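Local atomic coordinates of DNA replication and repair protein RecF (PDB entry 5Z69), a protein that serves the RecFOR pathway of recombinational DNA repair as an ABC-type ATPase that binds ATP and probably prefers single-stranded, linear DNA. Residues H119-I124 with T313-V318; A146-I151 with K202-Y207; M8-I13 with G79-A84. All coordinates share one frame; numbering follows the deposited sequence. Where two conformers were deposited one is given.

The three contacts line up across the chain, with contact 1 in the middle. Contact 3 joins two neighbouring strands of the antiparallel sheet; its centre lies about 10 Å from that of contact 1, and Lys316 O probably accepts a hydrogen bond from Met8 N (2.7 Å). Contact 2, a helix crossing, has its centre about 15 Å from that of contact 1 on another flank, where Leu121 CD2 packs on Val150 CG1 (3.7 Å). Contacts 2 and 3 do not meet: their nearest atoms stay about 9 Å apart. All three lie away from the ATP site; the side chain of Ile13 in contact 3 is about 13 Å from the bound ATP analogue.

Contact 1 of 3, residues H119-I124 with T313-V318; sequences HFLTVI and TGEKPV
Leu121 and Val318 start a parallel strand pairing through their backbones. Val318 N donates to Leu121 O at 2.9 Å in a nearly straight bond (163° at the hydrogen), and Val123 N returns the bond to Val318 O at 3.0 Å. Thr122, the bridge partner of Val318, adds a CA-H...O contact from its CA to the same Val318 O (3.1 Å).

Apolar contacts continue on both sides of this ladder. On the face shared by Thr122 and Val318, CG2 of Val318 approaches the Phe120 ring obliquely, 3.6 Å from CE1; Phe120 CB leaves the backbone away from 313-318, but with CG anti to the backbone N (chi1 174°) the ring swings back to Val318. Leu121 sets CB against Pro317 CB (3.9 Å) and sends CD1 further, across Glu315 CB at roughly a right angle and tip to tip with Thr313 OG1 (3.7 Å).

That hydroxyl also closes an ST turn, accepting Glu315 N at 3.1 Å where helix 291-313 ends, and is hydrogen-bonded to Leu309 O. With a valine at Thr313, the amide of Glu315 would probably lose its acceptor and the turn leading toward strand 318-321 would be less firmly set.

Pro317 and Val123 rest on helix 291-313, while Phe120 packs on Ile50 and Leu53 of helix 43-55, which follows the P-loop. The pairing thus adds edge strand 122-125 to the mixed sheet of the P-loop NTPase core, beside strand 318-321, which by its sequence probably forms the hydrophobic run of the Walker B motif.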
ATOM      1  N   HIS A 119      -7.024 -27.772 -18.992  1.00 21.76           N
ATOM      2  CA  HIS A 119      -7.043 -28.891 -19.923  1.00 22.98           C
ATOM      3  C   HIS A 119      -6.173 -28.526 -21.113  1.00 27.76           C
ATOM      4  O   HIS A 119      -5.536 -29.375 -21.724  1.00 25.51           O
ATOM      5  CB  HIS A 119      -8.488 -29.206 -20.357  1.00 26.41           C
ATOM      6  CG  HIS A 119      -9.283 -29.921 -19.310  1.00 28.61           C
ATOM      7  ND1 HIS A 119      -9.178 -31.284 -19.098  1.00 25.79           N
ATOM      8  CD2 HIS A 119     -10.187 -29.465 -18.407  1.00 27.87           C
ATOM      9  CE1 HIS A 119      -9.975 -31.632 -18.100  1.00 28.36           C
ATOM     10  NE2 HIS A 119     -10.598 -30.547 -17.664  1.00 26.33           N
ATOM     11  N   PHE A 120      -6.187 -27.243 -21.446  1.00 23.80           N
ATOM     12  CA  PHE A 120      -5.396 -26.679 -22.549  1.00 22.52           C
ATOM     13  C   PHE A 120      -4.680 -25.436 -22.047  1.00 27.47           C
ATOM     14  O   PHE A 120      -5.327 -24.426 -21.750  1.00 23.00           O
ATOM     15  CB  PHE A 120      -6.302 -26.333 -23.733  1.00 20.39           C
ATOM     16  CG  PHE A 120      -5.610 -25.605 -24.868  1.00 25.22           C
ATOM     17  CD1 PHE A 120      -4.476 -26.133 -25.471  1.00 25.26           C
ATOM     18  CD2 PHE A 120      -6.143 -24.426 -25.377  1.00 21.38           C
ATOM     19  CE1 PHE A 120      -3.856 -25.483 -26.535  1.00 32.48           C
ATOM     20  CE2 PHE A 120      -5.533 -23.769 -26.456  1.00 28.53           C
ATOM     21  CZ  PHE A 120      -4.372 -24.292 -27.019  1.00 25.88           C
ATOM     22  N   LEU A 121      -3.353 -25.492 -21.939  1.00 26.06           N
ATOM     23  CA  LEU A 121      -2.601 -24.336 -21.393  1.00 22.07           C
ATOM     24  C   LEU A 121      -2.054 -23.423 -22.474  1.00 26.80           C
ATOM     25  O   LEU A 121      -1.375 -23.869 -23.403  1.00 24.99           O
ATOM     26  CB  LEU A 121      -1.428 -24.802 -20.523  1.00 21.53           C
ATOM     27  CG  LEU A 121      -1.820 -25.696 -19.348  1.00 26.87           C
ATOM     28  CD1 LEU A 121      -0.609 -26.321 -18.690  1.00 32.42           C
ATOM     29  CD2 LEU A 121      -2.581 -24.817 -18.366  1.00 22.55           C
ATOM     30  N   THR A 122      -2.348 -22.138 -22.327  1.00 24.50           N
ATOM     31  CA  THR A 122      -1.818 -21.103 -23.191  1.00 24.65           C
ATOM     32  C   THR A 122      -1.241 -19.978 -22.329  1.00 24.94           C
ATOM     33  O   THR A 122      -1.599 -19.837 -21.168  1.00 25.66           O
ATOM     34  CB  THR A 122      -2.909 -20.480 -24.107  1.00 23.79           C
ATOM     35  OG1 THR A 122      -4.037 -20.150 -23.298  1.00 26.81           O
ATOM     36  CG2 THR A 122      -3.345 -21.442 -25.234  1.00 24.59           C
ATOM     37  N   VAL A 123      -0.338 -19.196 -22.902  1.00 27.11           N
ATOM     38  CA  VAL A 123       0.015 -17.889 -22.348  1.00 30.37           C
ATOM     39  C   VAL A 123      -0.154 -16.895 -23.478  1.00 33.52           C
ATOM     40  O   VAL A 123       0.337 -17.131 -24.580  1.00 32.70           O
ATOM     41  CB  VAL A 123       1.458 -17.843 -21.817  1.00 31.19           C
ATOM     42  CG1 VAL A 123       1.795 -16.435 -21.268  1.00 29.96           C
ATOM     43  CG2 VAL A 123       1.645 -18.910 -20.757  1.00 30.20           C
ATOM     44  N   ILE A 124      -0.865 -15.806 -23.220  1.00 26.31           N
ATOM     45  CA  ILE A 124      -1.132 -14.846 -24.277  1.00 30.89           C
ATOM     46  C   ILE A 124      -0.409 -13.548 -23.961  1.00 29.95           C
ATOM     47  O   ILE A 124      -0.511 -13.032 -22.856  1.00 34.40           O
ATOM     48  CB  ILE A 124      -2.654 -14.595 -24.462  1.00 32.29           C
ATOM     49  CG1 ILE A 124      -2.895 -13.485 -25.481  1.00 30.15           C
ATOM     50  CG2 ILE A 124      -3.347 -14.294 -23.122  1.00 28.11           C
ATOM     51  CD1 ILE A 124      -4.224 -13.628 -26.210  1.00 38.77           C
ATOM     52  N   THR A 313       3.310 -26.891 -13.661  1.00 27.91           N
ATOM     53  CA  THR A 313       2.449 -27.933 -14.252  1.00 30.24           C
ATOM     54  C   THR A 313       3.207 -29.090 -14.890  1.00 31.17           C
ATOM     55  O   THR A 313       2.622 -30.149 -15.157  1.00 37.78           O
ATOM     56  CB  THR A 313       1.524 -27.363 -15.330  1.00 24.99           C
ATOM     57  OG1 THR A 313       2.313 -26.828 -16.404  1.00 31.59           O
ATOM     58  CG2 THR A 313       0.631 -26.266 -14.740  1.00 27.36           C
ATOM     59  N   GLY A 314       4.492 -28.881 -15.182  1.00 35.81           N
ATOM     60  CA  GLY A 314       5.248 -29.852 -15.964  1.00 33.44           C
ATOM     61  C   GLY A 314       4.782 -29.982 -17.411  1.00 36.37           C
ATOM     62  O   GLY A 314       5.180 -30.903 -18.121  1.00 37.43           O
ATOM     63  N   GLU A 315       3.928 -29.057 -17.851  1.00 30.95           N
ATOM     64  CA  GLU A 315       3.503 -29.000 -19.239  1.00 29.84           C
ATOM     65  C   GLU A 315       4.141 -27.825 -19.967  1.00 34.94           C
ATOM     66  O   GLU A 315       4.456 -26.794 -19.364  1.00 34.08           O
ATOM     67  CB  GLU A 315       1.966 -28.883 -19.327  1.00 37.44           C
ATOM     68  CG  GLU A 315       1.188 -29.985 -18.619  1.00 28.83           C
ATOM     69  CD  GLU A 315       0.610 -31.034 -19.578  1.00 32.42           C
ATOM     70  OE1 GLU A 315      -0.139 -31.912 -19.092  1.00 30.89           O
ATOM     71  OE2 GLU A 315       0.900 -31.004 -20.807  1.00 28.29           O
ATOM     72  N   LYS A 316       4.313 -27.959 -21.273  1.00 30.02           N
ATOM     73  CA  LYS A 316       4.715 -26.809 -22.078  1.00 31.80           C
ATOM     74  C   LYS A 316       3.504 -26.245 -22.831  1.00 25.86           C
ATOM     75  O   LYS A 316       2.879 -26.953 -23.652  1.00 26.17           O
ATOM     76  CB  LYS A 316       5.822 -27.189 -23.063  1.00 30.78           C
ATOM     77  CG  LYS A 316       6.309 -26.035 -23.932  1.00 36.73           C
ATOM     78  CD  LYS A 316       7.471 -26.446 -24.855  1.00 38.63           C
ATOM     79  CE  LYS A 316       8.748 -26.710 -24.096  1.00 36.40           C
ATOM     80  NZ  LYS A 316       9.289 -25.439 -23.516  1.00 36.41           N
ATOM     81  N   PRO A 317       3.169 -24.979 -22.556  1.00 23.80           N
ATOM     82  CA  PRO A 317       1.945 -24.372 -23.095  1.00 26.55           C
ATOM     83  C   PRO A 317       2.077 -23.911 -24.523  1.00 33.98           C
ATOM     84  O   PRO A 317       3.186 -23.835 -25.063  1.00 29.69           O
ATOM     85  CB  PRO A 317       1.732 -23.160 -22.190  1.00 27.60           C
ATOM     86  CG  PRO A 317       3.112 -22.777 -21.788  1.00 26.45           C
ATOM     87  CD  PRO A 317       3.838 -24.080 -21.592  1.00 24.58           C
ATOM     88  N   VAL A 318       0.935 -23.605 -25.127  1.00 27.25           N
ATOM     89  CA  VAL A 318       0.900 -22.966 -26.423  1.00 22.16           C
ATOM     90  C   VAL A 318       1.052 -21.460 -26.220  1.00 27.64           C
ATOM     91  O   VAL A 318       0.516 -20.912 -25.268  1.00 29.26           O
ATOM     92  CB  VAL A 318      -0.415 -23.291 -27.172  1.00 22.03           C
ATOM     93  CG1 VAL A 318      -0.542 -22.394 -28.379  1.00 23.83           C
ATOM     94  CG2 VAL A 318      -0.445 -24.809 -27.568  1.00 23.27           C
TER

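Contact 2 of 3, residues A146-I151 with K202-Y207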
ATOM      1  N   ALA A 146      -6.015 -15.189 -11.863  1.00 26.30           N
ATOM      2  CA  ALA A 146      -6.076 -16.037 -13.063  1.00 30.27           C
ATOM      3  C   ALA A 146      -4.802 -16.842 -13.236  1.00 33.75           C
ATOM      4  O   ALA A 146      -4.862 -18.025 -13.570  1.00 30.09           O
ATOM      5  CB  ALA A 146      -6.332 -15.190 -14.305  1.00 28.35           C
ATOM      6  N   CYS A 147      -3.645 -16.208 -13.026  1.00 24.90           N
ATOM      7  CA  CYS A 147      -2.379 -16.931 -13.079  1.00 29.77           C
ATOM      8  C   CYS A 147      -2.373 -18.100 -12.111  1.00 36.95           C
ATOM      9  O   CYS A 147      -2.004 -19.231 -12.465  1.00 29.10           O
ATOM     10  CB  CYS A 147      -1.203 -16.009 -12.762  1.00 40.85           C
ATOM     11  SG  CYS A 147      -0.887 -14.815 -14.055  1.00 31.59           S
ATOM     12  N   ILE A 148      -2.781 -17.828 -10.879  1.00 28.15           N
ATOM     13  CA  ILE A 148      -2.717 -18.875  -9.862  1.00 33.19           C
ATOM     14  C   ILE A 148      -3.749 -19.982 -10.079  1.00 38.49           C
ATOM     15  O   ILE A 148      -3.407 -21.155  -9.976  1.00 29.95           O
ATOM     16  CB  ILE A 148      -2.895 -18.312  -8.468  1.00 28.12           C
ATOM     17  CG1 ILE A 148      -1.786 -17.255  -8.181  1.00 28.07           C
ATOM     18  CG2 ILE A 148      -2.862 -19.467  -7.451  1.00 24.78           C
ATOM     19  CD1 ILE A 148      -1.948 -16.509  -6.875  1.00 23.29           C
ATOM     20  N   SER A 149      -4.999 -19.595 -10.359  1.00 26.17           N
ATOM     21  CA  SER A 149      -6.093 -20.515 -10.573  1.00 25.89           C
ATOM     22  C   SER A 149      -5.789 -21.512 -11.690  1.00 26.55           C
ATOM     23  O   SER A 149      -6.146 -22.676 -11.591  1.00 29.54           O
ATOM     24  CB  SER A 149      -7.379 -19.750 -10.894  1.00 30.17           C
ATOM     25  OG  SER A 149      -7.730 -18.913  -9.801  1.00 32.56           O
ATOM     26  N   VAL A 150      -5.112 -21.053 -12.733  1.00 29.54           N
ATOM     27  CA  VAL A 150      -4.775 -21.934 -13.839  1.00 26.05           C
ATOM     28  C   VAL A 150      -3.889 -23.074 -13.349  1.00 36.39           C
ATOM     29  O   VAL A 150      -4.034 -24.216 -13.777  1.00 30.44           O
ATOM     30  CB  VAL A 150      -4.062 -21.167 -14.986  1.00 29.24           C
ATOM     31  CG1 VAL A 150      -3.324 -22.147 -15.916  1.00 35.56           C
ATOM     32  CG2 VAL A 150      -5.096 -20.361 -15.778  1.00 25.23           C
ATOM     33  N   ILE A 151      -2.982 -22.783 -12.422  1.00 29.59           N
ATOM     34  CA  ILE A 151      -2.064 -23.832 -12.041  1.00 33.16           C
ATOM     35  C   ILE A 151      -2.446 -24.498 -10.723  1.00 36.68           C
ATOM     36  O   ILE A 151      -1.920 -25.552 -10.396  1.00 43.76           O
ATOM     37  CB  ILE A 151      -0.614 -23.301 -12.007  1.00 41.58           C
ATOM     38  CG1 ILE A 151      -0.385 -22.282 -10.908  1.00 44.07           C
ATOM     39  CG2 ILE A 151      -0.304 -22.606 -13.312  1.00 42.71           C
ATOM     40  CD1 ILE A 151       1.000 -21.644 -11.006  1.00 46.42           C
ATOM     41  N   LYS A 202      -1.934 -16.585   1.751  1.00 36.18           N
ATOM     42  CA  LYS A 202      -0.770 -17.464   1.805  1.00 35.15           C
ATOM     43  C   LYS A 202      -0.327 -17.899   0.407  1.00 46.76           C
ATOM     44  O   LYS A 202       0.861 -17.849   0.075  1.00 36.05           O
ATOM     45  CB  LYS A 202      -1.059 -18.699   2.664  1.00 42.00           C
ATOM     46  CG  LYS A 202       0.164 -19.588   2.831  1.00 52.13           C
ATOM     47  CD  LYS A 202      -0.168 -21.069   2.804  1.00 58.70           C
ATOM     48  CE  LYS A 202      -0.481 -21.540   1.383  1.00 61.35           C
ATOM     49  NZ  LYS A 202      -0.731 -23.014   1.281  1.00 53.40           N
ATOM     50  N   VAL A 203      -1.279 -18.311  -0.420  1.00 39.44           N
ATOM     51  CA  VAL A 203      -0.922 -18.764  -1.751  1.00 33.76           C
ATOM     52  C   VAL A 203      -0.502 -17.608  -2.653  1.00 27.10           C
ATOM     53  O   VAL A 203       0.435 -17.743  -3.456  1.00 33.43           O
ATOM     54  CB  VAL A 203      -2.079 -19.530  -2.408  1.00 38.64           C
ATOM     55  CG1 VAL A 203      -1.750 -19.832  -3.878  1.00 39.54           C
ATOM     56  CG2 VAL A 203      -2.368 -20.801  -1.622  1.00 34.89           C
ATOM     57  N   ARG A 204      -1.186 -16.475  -2.534  1.00 32.70           N
ATOM     58  CA  ARG A 204      -0.795 -15.301  -3.309  1.00 30.59           C
ATOM     59  C   ARG A 204       0.647 -14.915  -3.003  1.00 44.27           C
ATOM     60  O   ARG A 204       1.401 -14.545  -3.912  1.00 34.95           O
ATOM     61  CB  ARG A 204      -1.711 -14.114  -3.034  1.00 29.38           C
ATOM     62  CG  ARG A 204      -3.057 -14.184  -3.741  1.00 28.56           C
ATOM     63  CD  ARG A 204      -3.872 -12.927  -3.465  1.00 33.19           C
ATOM     64  NE  ARG A 204      -5.135 -12.978  -4.178  1.00 32.26           N
ATOM     65  CZ  ARG A 204      -6.075 -12.049  -4.117  1.00 39.63           C
ATOM     66  NH1 ARG A 204      -5.906 -10.969  -3.355  1.00 28.69           N
ATOM     67  NH2 ARG A 204      -7.192 -12.205  -4.814  1.00 26.02           N
ATOM     68  N   ASN A 205       1.022 -15.010  -1.727  1.00 40.95           N
ATOM     69  CA  ASN A 205       2.399 -14.717  -1.315  1.00 42.26           C
ATOM     70  C   ASN A 205       3.386 -15.689  -1.939  1.00 35.14           C
ATOM     71  O   ASN A 205       4.432 -15.284  -2.455  1.00 37.27           O
ATOM     72  CB  ASN A 205       2.545 -14.766   0.202  1.00 37.70           C
ATOM     73  CG  ASN A 205       3.885 -14.198   0.675  1.00 38.91           C
ATOM     74  OD1 ASN A 205       4.137 -13.001   0.567  1.00 44.11           O
ATOM     75  ND2 ASN A 205       4.745 -15.064   1.180  1.00 39.40           N
ATOM     76  N   ASN A 206       3.063 -16.978  -1.880  1.00 32.81           N
ATOM     77  CA  ASN A 206       3.904 -17.991  -2.520  0.51 39.59           C
ATOM     78  C   ASN A 206       4.155 -17.664  -3.993  1.00 37.22           C
ATOM     79  O   ASN A 206       5.274 -17.794  -4.483  1.00 37.33           O
ATOM     80  CB  ASN A 206       3.278 -19.386  -2.412  0.51 42.06           C
ATOM     81  CG  ASN A 206       3.069 -19.840  -0.973  0.51 46.61           C
ATOM     82  OD1 ASN A 206       2.149 -20.610  -0.687  0.51 49.88           O
ATOM     83  ND2 ASN A 206       3.915 -19.367  -0.062  0.51 42.73           N
ATOM     84  N   TYR A 207       3.104 -17.236  -4.692  1.00 35.71           N
ATOM     85  CA  TYR A 207       3.227 -16.967  -6.123  1.00 33.42           C
ATOM     86  C   TYR A 207       4.034 -15.678  -6.351  1.00 29.79           C
ATOM     87  O   TYR A 207       4.875 -15.612  -7.251  1.00 33.68           O
ATOM     88  CB  TYR A 207       1.839 -16.851  -6.806  1.00 32.96           C
ATOM     89  CG  TYR A 207       1.949 -16.675  -8.302  1.00 25.95           C
ATOM     90  CD1 TYR A 207       1.885 -17.779  -9.161  1.00 29.96           C
ATOM     91  CD2 TYR A 207       2.125 -15.416  -8.867  1.00 29.81           C
ATOM     92  CE1 TYR A 207       2.000 -17.622 -10.534  1.00 26.01           C
ATOM     93  CE2 TYR A 207       2.243 -15.252 -10.231  1.00 33.76           C
ATOM     94  CZ  TYR A 207       2.169 -16.369 -11.066  1.00 30.92           C
ATOM     95  OH  TYR A 207       2.307 -16.228 -12.434  1.00 34.21           O
TER
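Ile148 and Tyr207 meet at the centre of a helix crossing that is almost perpendicular, the two N-to-C directions making 98°, with the short axes 10.8 Å apart at closest approach. The interaction across it is apolar throughout and rests on three side chains of 146-151 gathered along one tyrosine.

The aliphatic packing is divided between the branches of Ile148. CG1 sits obliquely against the root of the aromatic ring, 3.8 Å from Tyr207 CG, and CD1 continues over the backbone of the other helix, 3.9 Å from Arg204 CA. The second branch, CG2, turns instead to Val203 CG1 at 3.8 Å. Ile148 is therefore wedged between Val203 and Tyr207, residues one helical turn apart.

Contacts with the ring come from several directions. Chi1 of -176° extends Tyr207 out from its helix, past Ile148, which runs the opposite way, until the hydroxyl end reaches Cys147: CB of the cysteine stands 3.5 Å from Tyr207 OH. Ile151 comes to the ring edge, close to its plane, with CD1 4.2 Å from Tyr207 CE1.

Arg204 takes part through its aliphatic root: its CG lies 4.1 Å from Ile148 CD1, and its extended chain carries the guanidinium group away to salt bridges with Asp145 and Glu274, while NE bonds to Tyr155 OH. The two carboxylates probably compensate the charge of this buried arginine.

Tyr155 of helix 153-177 also covers Ile148 and Val203. Helix 291-313 lies along the other flank, with Ile308 on Tyr207, Glu305 on Cys147 and Leu309 on Ile151, so the crossing ties long helix 186-222 to helix 137-151, with helices 153-177 and 291-313 packed around it.

Contact 3 of 3, residues M8-I13 with G79-A84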
ATOM      1  N   MET A   8       1.880 -28.996 -25.029  1.00 22.43           N
ATOM      2  CA  MET A   8       0.544 -28.598 -25.434  1.00 24.22           C
ATOM      3  C   MET A   8       0.591 -28.225 -26.895  1.00 25.78           C
ATOM      4  O   MET A   8       1.551 -27.604 -27.351  1.00 26.12           O
ATOM      5  CB  MET A   8       0.030 -27.411 -24.595  1.00 25.68           C
ATOM      6  CG  MET A   8      -0.284 -27.774 -23.159  1.00 27.95           C
ATOM      7  SD  MET A   8      -1.969 -28.425 -22.988  1.00 27.28           S
ATOM      8  CE  MET A   8      -1.998 -28.940 -21.275  1.00 20.76           C
ATOM      9  N   TYR A   9      -0.452 -28.606 -27.622  1.00 21.82           N
ATOM     10  CA  TYR A   9      -0.482 -28.468 -29.068  1.00 26.91           C
ATOM     11  C   TYR A   9      -1.945 -28.453 -29.527  1.00 33.61           C
ATOM     12  O   TYR A   9      -2.719 -29.355 -29.212  1.00 31.09           O
ATOM     13  CB  TYR A   9       0.285 -29.616 -29.754  1.00 24.48           C
ATOM     14  CG  TYR A   9       0.284 -29.545 -31.287  1.00 27.94           C
ATOM     15  CD1 TYR A   9       1.205 -28.753 -31.961  1.00 36.76           C
ATOM     16  CD2 TYR A   9      -0.621 -30.278 -32.046  1.00 26.60           C
ATOM     17  CE1 TYR A   9       1.222 -28.686 -33.344  1.00 30.23           C
ATOM     18  CE2 TYR A   9      -0.613 -30.213 -33.444  1.00 38.01           C
ATOM     19  CZ  TYR A   9       0.306 -29.401 -34.078  1.00 31.38           C
ATOM     20  OH  TYR A   9       0.346 -29.314 -35.451  1.00 41.05           O
ATOM     21  N   LEU A  10      -2.312 -27.426 -30.279  1.00 28.52           N
ATOM     22  CA  LEU A  10      -3.663 -27.310 -30.815  1.00 22.93           C
ATOM     23  C   LEU A  10      -3.641 -27.809 -32.232  1.00 19.34           C
ATOM     24  O   LEU A  10      -3.058 -27.161 -33.111  1.00 24.62           O
ATOM     25  CB  LEU A  10      -4.136 -25.858 -30.751  1.00 20.71           C
ATOM     26  CG  LEU A  10      -5.541 -25.583 -31.291  1.00 30.77           C
ATOM     27  CD1 LEU A  10      -6.611 -26.264 -30.411  1.00 25.39           C
ATOM     28  CD2 LEU A  10      -5.795 -24.075 -31.420  1.00 29.00           C
ATOM     29  N   LYS A  11      -4.234 -28.974 -32.472  1.00 22.12           N
ATOM     30  CA  LYS A  11      -4.177 -29.570 -33.795  1.00 25.95           C
ATOM     31  C   LYS A  11      -5.044 -28.780 -34.740  1.00 32.43           C
ATOM     32  O   LYS A  11      -4.696 -28.556 -35.895  1.00 22.22           O
ATOM     33  CB  LYS A  11      -4.652 -31.031 -33.777  1.00 24.09           C
ATOM     34  CG  LYS A  11      -4.035 -31.897 -32.687  1.00 33.43           C
ATOM     35  CD  LYS A  11      -4.505 -33.352 -32.837  1.00 39.03           C
ATOM     36  CE  LYS A  11      -3.884 -34.264 -31.795  1.00 36.60           C
ATOM     37  NZ  LYS A  11      -4.368 -35.657 -32.006  1.00 31.70           N
ATOM     38  N   GLU A  12      -6.192 -28.361 -34.234  1.00 23.11           N
ATOM     39  CA  GLU A  12      -7.164 -27.713 -35.070  1.00 20.14           C
ATOM     40  C   GLU A  12      -8.171 -27.000 -34.195  1.00 27.11           C
ATOM     41  O   GLU A  12      -8.305 -27.297 -33.000  1.00 22.27           O
ATOM     42  CB  GLU A  12      -7.886 -28.747 -35.983  1.00 20.91           C
ATOM     43  CG  GLU A  12      -8.835 -29.620 -35.212  1.00 32.58           C
ATOM     44  CD  GLU A  12      -9.764 -30.441 -36.098  1.00 38.13           C
ATOM     45  OE1 GLU A  12      -9.262 -31.242 -36.909  1.00 30.06           O
ATOM     46  OE2 GLU A  12     -11.000 -30.287 -35.983  1.00 33.87           O
ATOM     47  N   ILE A  13      -8.895 -26.065 -34.792  1.00 24.46           N
ATOM     48  CA  ILE A  13     -10.005 -25.439 -34.102  1.00 25.77           C
ATOM     49  C   ILE A  13     -11.139 -25.268 -35.101  1.00 21.54           C
ATOM     50  O   ILE A  13     -10.911 -25.052 -36.306  1.00 23.23           O
ATOM     51  CB  ILE A  13      -9.621 -24.071 -33.482  1.00 21.81           C
ATOM     52  CG1 ILE A  13     -10.654 -23.625 -32.434  1.00 25.97           C
ATOM     53  CG2 ILE A  13      -9.468 -23.007 -34.567  1.00 24.15           C
ATOM     54  CD1 ILE A  13     -10.198 -22.387 -31.580  1.00 24.60           C
ATOM     55  N   GLY A  79     -11.964 -27.318 -30.117  1.00 22.18           N
ATOM     56  CA  GLY A  79     -10.533 -27.502 -30.328  1.00 21.73           C
ATOM     57  C   GLY A  79     -10.162 -28.951 -30.087  1.00 24.63           C
ATOM     58  O   GLY A  79     -10.734 -29.617 -29.208  1.00 22.67           O
ATOM     59  N   LEU A  80      -9.202 -29.442 -30.860  1.00 19.57           N
ATOM     60  CA  LEU A  80      -8.609 -30.750 -30.595  1.00 18.75           C
ATOM     61  C   LEU A  80      -7.175 -30.483 -30.154  1.00 24.55           C
ATOM     62  O   LEU A  80      -6.402 -29.849 -30.856  1.00 26.67           O
ATOM     63  CB  LEU A  80      -8.660 -31.662 -31.827  1.00 19.67           C
ATOM     64  CG  LEU A  80     -10.048 -31.981 -32.451  1.00 31.29           C
ATOM     65  CD1 LEU A  80      -9.938 -32.872 -33.705  1.00 24.91           C
ATOM     66  CD2 LEU A  80     -11.001 -32.641 -31.462  1.00 24.43           C
ATOM     67  N   VAL A  81      -6.825 -30.929 -28.965  1.00 20.76           N
ATOM     68  CA  VAL A  81      -5.511 -30.581 -28.447  1.00 26.13           C
ATOM     69  C   VAL A  81      -4.741 -31.842 -28.082  1.00 27.58           C
ATOM     70  O   VAL A  81      -5.317 -32.898 -27.805  1.00 26.77           O
ATOM     71  CB  VAL A  81      -5.582 -29.628 -27.197  1.00 27.93           C
ATOM     72  CG1 VAL A  81      -6.534 -28.448 -27.438  1.00 24.74           C
ATOM     73  CG2 VAL A  81      -5.969 -30.384 -25.938  1.00 35.14           C
ATOM     74  N   ARG A  82      -3.427 -31.738 -28.138  1.00 28.92           N
ATOM     75  CA  ARG A  82      -2.552 -32.789 -27.641  0.56 30.65           C
ATOM     76  C   ARG A  82      -1.852 -32.228 -26.405  1.00 29.31           C
ATOM     77  O   ARG A  82      -1.554 -31.038 -26.352  1.00 24.55           O
ATOM     78  CB  ARG A  82      -1.552 -33.225 -28.719  0.56 30.86           C
ATOM     79  CG  ARG A  82      -0.575 -34.308 -28.282  0.56 30.64           C
ATOM     80  CD  ARG A  82       0.123 -34.959 -29.470  0.56 31.24           C
ATOM     81  NE  ARG A  82       0.837 -36.164 -29.045  0.56 36.64           N
ATOM     82  CZ  ARG A  82       1.479 -36.995 -29.861  0.56 28.82           C
ATOM     83  NH1 ARG A  82       1.522 -36.762 -31.157  0.56 23.32           N
ATOM     84  NH2 ARG A  82       2.098 -38.051 -29.371  0.56 24.06           N
ATOM     85  N   SER A  83      -1.620 -33.058 -25.392  1.00 24.03           N
ATOM     86  CA  SER A  83      -0.872 -32.571 -24.239  1.00 25.27           C
ATOM     87  C   SER A  83      -0.054 -33.738 -23.697  1.00 26.68           C
ATOM     88  O   SER A  83      -0.085 -34.817 -24.274  1.00 27.80           O
ATOM     89  CB  SER A  83      -1.808 -31.976 -23.172  1.00 25.12           C
ATOM     90  OG  SER A  83      -2.532 -32.984 -22.489  1.00 30.06           O
ATOM     91  N   ALA A  84       0.671 -33.544 -22.607  1.00 24.81           N
ATOM     92  CA  ALA A  84       1.607 -34.594 -22.149  1.00 27.28           C
ATOM     93  C   ALA A  84       0.949 -35.960 -21.905  1.00 39.26           C
ATOM     94  O   ALA A  84       1.588 -36.998 -22.094  1.00 31.81           O
ATOM     95  CB  ALA A  84       2.322 -34.146 -20.881  1.00 26.25           C
TER
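Glu12 and Leu80 lie side by side and point the same way, with CD of the glutamate only 3.4 Å from Leu80 CD1. Glu12 gets there because chi1 of 72° sets CG between its backbone N and carbonyl carbon, from where the chain runs out straight along the leucine.

The pair marks a beta bulge: Lys11 and Glu12 together oppose Leu80. Lys11 adopts nearly helical backbone angles (-71°/-40°), and both residues still bond to the other strand, Lys11 N to Leu80 O at 2.8 Å and Glu12 O to Leu80 N at 3.2 Å. The bulge turns the Lys11 side chain toward strand 79-83, where its extended chain crosses Arg82 obliquely, CE 4.0 Å from Arg82 CB; NZ passes on to a salt bridge with Glu88.

Before the bulge the antiparallel register is regular. Tyr9 and Arg82 form a hydrogen-bonded pair: Arg82 N reaches Tyr9 O in the carbonyl plane at 2.7 Å. The return bond, from Tyr9 N to Arg82 O, is weak. Their CB atoms are neighbours, but the ring and the guanidinium group diverge. On the opposite face Leu10 crosses Val81 obliquely, CD1 to CG1 at 3.7 Å, and the same CD1 lies over Gly79, where a CB would probably be tight against it. Met8, bent at chi2, lays SD against Ser83 CB (3.6 Å).

Strand 9-16 is bonded on its other side to 24-27, and 74-83 to 86-96, placing the pair inside the antiparallel sheet. The face of Leu10 and Ile13 packs on Ile50 of helix 43-55, joining this sheet to the P-loop helix, whereas on the other face Glu12 touches Lys25 of strand 24-27.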